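Local coordinates for protein probable porin (Pseudomonas aeruginosa, PDB 4FSP) that probably forms a channel through the bacterial outer membrane, as a beta-barrel porin of the OprD family, at residues Tyr223-Leu228 against Ala248-Thr253. Residues are numbered along the deposited sequence; the frame is centred on the assembly and turned at random.
Sequences YAQHFL and ALSRDT. With C8E ((hydroxyethyloxy)tri(ethyloxy)octane), chain I.
Ala224 pairs with Arg251 and His226 with Leu249 as antiparallel hydrogen-bonded pairs, and the axes of the two short strand segments approach to 4.5 Å, with their N-to-C directions 170° apart. Each pair is closed by two backbone bonds. Ala224 N reaches Arg251 O at 2.9 Å, and His226 N reaches Leu249 O at 2.7 Å. Between them, Gln225 and Ser250 form a non-hydrogen-bonded pair with their side chains on the same face. The Gln225 chain is extended, with CG anti to the backbone N (chi1 170°), and its CG lies alongside the serine hydroxyl. Gln225 NE2 then donates to Ser250 OG at 2.9 Å, through a bent bond with the hydroxyl tilted from the amide plane. The same nitrogen also bonds Pro294 O, so two acceptors share this NH2 group of a buried residue. Phe227 and Ala248 share this face, where Phe227 touches Pro131 of a loop. His226 and Leu249 lie on the other face with Ala224 and Arg251. His226 ND1 is hydrogen-bonded to Tyr214 OH, and His226 CE1 is 3.3 Å from C11 of the detergent C8E. Just past the end of the strand, Thr253 CG2 packs 3.7 Å from Tyr223 N. The segments belong to the antiparallel beta hairpin of strands 223-235 and 240-252. Side chains that alternate between a face packed on loops, probably the inner one, and a face touching detergent are characteristic of the wall of an outer-membrane porin barrel.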
ATOM      1  N   TYR A 223      11.057  14.003  -8.856  1.00 33.90           N
ATOM      2  CA  TYR A 223      12.044  13.059  -8.344  1.00 34.34           C
ATOM      3  C   TYR A 223      11.989  11.724  -9.069  1.00 34.68           C
ATOM      4  O   TYR A 223      10.971  11.367  -9.663  1.00 37.97           O
ATOM      5  CB  TYR A 223      11.853  12.817  -6.840  1.00 29.31           C
ATOM      6  CG  TYR A 223      10.660  11.951  -6.508  1.00 27.99           C
ATOM      7  CD1 TYR A 223       9.402  12.515  -6.361  1.00 29.44           C
ATOM      8  CD2 TYR A 223      10.783  10.566  -6.350  1.00 29.61           C
ATOM      9  CE1 TYR A 223       8.287  11.734  -6.064  1.00 25.31           C
ATOM     10  CE2 TYR A 223       9.669   9.775  -6.042  1.00 27.67           C
ATOM     11  CZ  TYR A 223       8.426  10.373  -5.901  1.00 32.45           C
ATOM     12  OH  TYR A 223       7.310   9.620  -5.603  1.00 29.55           O
ATOM     13  N   ALA A 224      13.099  10.995  -9.000  1.00 26.53           N
ATOM     14  CA  ALA A 224      13.173   9.614  -9.453  1.00 28.39           C
ATOM     15  C   ALA A 224      13.609   8.799  -8.255  1.00 29.81           C
ATOM     16  O   ALA A 224      14.433   9.256  -7.467  1.00 28.03           O
ATOM     17  CB  ALA A 224      14.194   9.459 -10.572  1.00 27.81           C
ATOM     18  N   GLN A 225      13.071   7.593  -8.116  1.00 28.27           N
ATOM     19  CA  GLN A 225      13.450   6.727  -7.008  1.00 26.35           C
ATOM     20  C   GLN A 225      13.817   5.343  -7.525  1.00 30.79           C
ATOM     21  O   GLN A 225      13.088   4.766  -8.326  1.00 28.11           O
ATOM     22  CB  GLN A 225      12.305   6.639  -6.002  1.00 25.20           C
ATOM     23  CG  GLN A 225      12.451   5.594  -4.899  1.00 24.23           C
ATOM     24  CD  GLN A 225      11.349   5.751  -3.841  1.00 23.60           C
ATOM     25  OE1 GLN A 225      10.497   4.865  -3.660  1.00 28.79           O
ATOM     26  NE2 GLN A 225      11.356   6.890  -3.151  1.00 20.45           N
ATOM     27  N   HIS A 226      14.965   4.831  -7.084  1.00 26.87           N
ATOM     28  CA  HIS A 226      15.366   3.464  -7.406  1.00 24.18           C
ATOM     29  C   HIS A 226      15.081   2.603  -6.186  1.00 21.65           C
ATOM     30  O   HIS A 226      15.375   3.005  -5.063  1.00 24.40           O
ATOM     31  CB  HIS A 226      16.865   3.389  -7.737  1.00 25.59           C
ATOM     32  CG  HIS A 226      17.256   4.129  -8.979  1.00 24.86           C
ATOM     33  ND1 HIS A 226      17.235   3.551 -10.233  1.00 24.83           N
ATOM     34  CD2 HIS A 226      17.701   5.396  -9.163  1.00 30.43           C
ATOM     35  CE1 HIS A 226      17.638   4.430 -11.129  1.00 28.56           C
ATOM     36  NE2 HIS A 226      17.932   5.561 -10.508  1.00 30.85           N
ATOM     37  N   PHE A 227      14.502   1.429  -6.406  1.00 27.92           N
ATOM     38  CA  PHE A 227      14.222   0.501  -5.312  1.00 20.92           C
ATOM     39  C   PHE A 227      14.877  -0.837  -5.582  1.00 21.28           C
ATOM     40  O   PHE A 227      14.826  -1.341  -6.713  1.00 24.27           O
ATOM     41  CB  PHE A 227      12.706   0.274  -5.162  1.00 16.65           C
ATOM     42  CG  PHE A 227      12.357  -0.880  -4.260  1.00 22.16           C
ATOM     43  CD1 PHE A 227      12.255  -2.182  -4.763  1.00 18.37           C
ATOM     44  CD2 PHE A 227      12.153  -0.676  -2.903  1.00 20.39           C
ATOM     45  CE1 PHE A 227      11.946  -3.253  -3.920  1.00 24.28           C
ATOM     46  CE2 PHE A 227      11.840  -1.753  -2.050  1.00 22.57           C
ATOM     47  CZ  PHE A 227      11.733  -3.042  -2.563  1.00 18.94           C
ATOM     48  N   LEU A 228      15.437  -1.443  -4.534  1.00 26.63           N
ATOM     49  CA  LEU A 228      15.976  -2.803  -4.627  1.00 26.32           C
ATOM     50  C   LEU A 228      15.562  -3.540  -3.380  1.00 25.09           C
ATOM     51  O   LEU A 228      15.737  -3.032  -2.274  1.00 22.26           O
ATOM     52  CB  LEU A 228      17.505  -2.799  -4.739  1.00 29.15           C
ATOM     53  CG  LEU A 228      18.168  -4.174  -4.909  1.00 25.45           C
ATOM     54  CD1 LEU A 228      17.713  -4.834  -6.226  1.00 21.92           C
ATOM     55  CD2 LEU A 228      19.692  -4.050  -4.886  1.00 25.67           C
ATOM     56  N   ALA A 248      16.321   2.054  -1.033  1.00 16.91           N
ATOM     57  CA  ALA A 248      15.829   2.951  -2.070  1.00 24.07           C
ATOM     58  C   ALA A 248      16.694   4.197  -2.151  1.00 27.01           C
ATOM     59  O   ALA A 248      17.224   4.659  -1.139  1.00 24.24           O
ATOM     60  CB  ALA A 248      14.347   3.312  -1.836  1.00 28.38           C
ATOM     61  N   LEU A 249      16.849   4.718  -3.367  1.00 25.33           N
ATOM     62  CA  LEU A 249      17.653   5.915  -3.616  1.00 24.93           C
ATOM     63  C   LEU A 249      16.817   6.915  -4.390  1.00 26.36           C
ATOM     64  O   LEU A 249      16.295   6.596  -5.467  1.00 25.83           O
ATOM     65  CB  LEU A 249      18.909   5.578  -4.422  1.00 25.86           C
ATOM     66  CG  LEU A 249      19.719   6.791  -4.914  1.00 27.03           C
ATOM     67  CD1 LEU A 249      20.361   7.481  -3.735  1.00 24.42           C
ATOM     68  CD2 LEU A 249      20.792   6.391  -5.923  1.00 22.10           C
ATOM     69  N   SER A 250      16.665   8.118  -3.839  1.00 28.17           N
ATOM     70  CA  SER A 250      15.795   9.114  -4.467  1.00 29.04           C
ATOM     71  C   SER A 250      16.550  10.413  -4.656  1.00 32.30           C
ATOM     72  O   SER A 250      17.282  10.853  -3.766  1.00 33.30           O
ATOM     73  CB  SER A 250      14.561   9.374  -3.599  1.00 22.60           C
ATOM     74  OG  SER A 250      13.978   8.148  -3.163  1.00 24.91           O
ATOM     75  N   ARG A 251      16.362  11.029  -5.819  1.00 28.31           N
ATOM     76  CA  ARG A 251      17.044  12.264  -6.152  1.00 30.64           C
ATOM     77  C   ARG A 251      16.073  13.093  -6.966  1.00 37.26           C
ATOM     78  O   ARG A 251      15.205  12.536  -7.640  1.00 40.96           O
ATOM     79  CB  ARG A 251      18.306  11.959  -6.969  1.00 44.87           C
ATOM     80  CG  ARG A 251      19.431  12.971  -6.781  1.00 60.76           C
ATOM     81  CD  ARG A 251      19.984  13.453  -8.115  1.00 71.33           C
ATOM     82  NE  ARG A 251      20.218  14.897  -8.118  1.00 82.27           N
ATOM     83  CZ  ARG A 251      20.522  15.607  -9.201  1.00 83.60           C
ATOM     84  NH1 ARG A 251      20.631  15.006 -10.379  1.00 82.15           N
ATOM     85  NH2 ARG A 251      20.712  16.917  -9.105  1.00 81.30           N
ATOM     86  N   ASP A 252      16.194  14.416  -6.899  1.00 35.24           N
ATOM     87  CA  ASP A 252      15.341  15.276  -7.710  1.00 36.35           C
ATOM     88  C   ASP A 252      15.708  15.054  -9.161  1.00 36.71           C
ATOM     89  O   ASP A 252      16.799  14.556  -9.452  1.00 34.32           O
ATOM     90  CB  ASP A 252      15.576  16.740  -7.374  1.00 37.01           C
ATOM     91  CG  ASP A 252      17.031  17.103  -7.428  1.00 37.45           C
ATOM     92  OD1 ASP A 252      17.755  16.796  -6.447  1.00 34.77           O
ATOM     93  OD2 ASP A 252      17.453  17.679  -8.454  1.00 40.65           O
ATOM     94  N   THR A 253      14.814  15.417 -10.075  1.00 35.49           N
ATOM     95  CA  THR A 253      15.111  15.229 -11.487  1.00 36.61           C
ATOM     96  C   THR A 253      14.488  16.342 -12.306  1.00 39.95           C
ATOM     97  O   THR A 253      13.469  16.916 -11.907  1.00 40.70           O
ATOM     98  CB  THR A 253      14.598  13.860 -11.968  1.00 39.20           C
ATOM     99  OG1 THR A 253      15.118  13.580 -13.272  1.00 50.75           O
ATOM    100  CG2 THR A 253      13.084  13.852 -12.005  1.00 26.46           C
TER
HETATM  101  C4  C8E I 408      17.664  -5.195 -13.531  1.00 34.04           C
HETATM  102  C5  C8E I 408      18.083  -3.872 -12.909  1.00 35.73           C
HETATM  103  C6  C8E I 408      18.069  -2.713 -13.900  1.00 30.95           C
HETATM  104  C7  C8E I 408      18.782  -1.532 -13.252  1.00 38.34           C
HETATM  105  C8  C8E I 408      18.834  -0.288 -14.130  1.00 37.19           C
HETATM  106  O9  C8E I 408      19.179   0.833 -13.337  1.00 41.94           O
HETATM  107  C10 C8E I 408      19.700   1.910 -14.094  1.00 44.48           C
HETATM  108  C11 C8E I 408      19.843   3.133 -13.197  1.00 50.69           C
HETATM  109  O12 C8E I 408      20.159   4.303 -13.928  1.00 54.32           O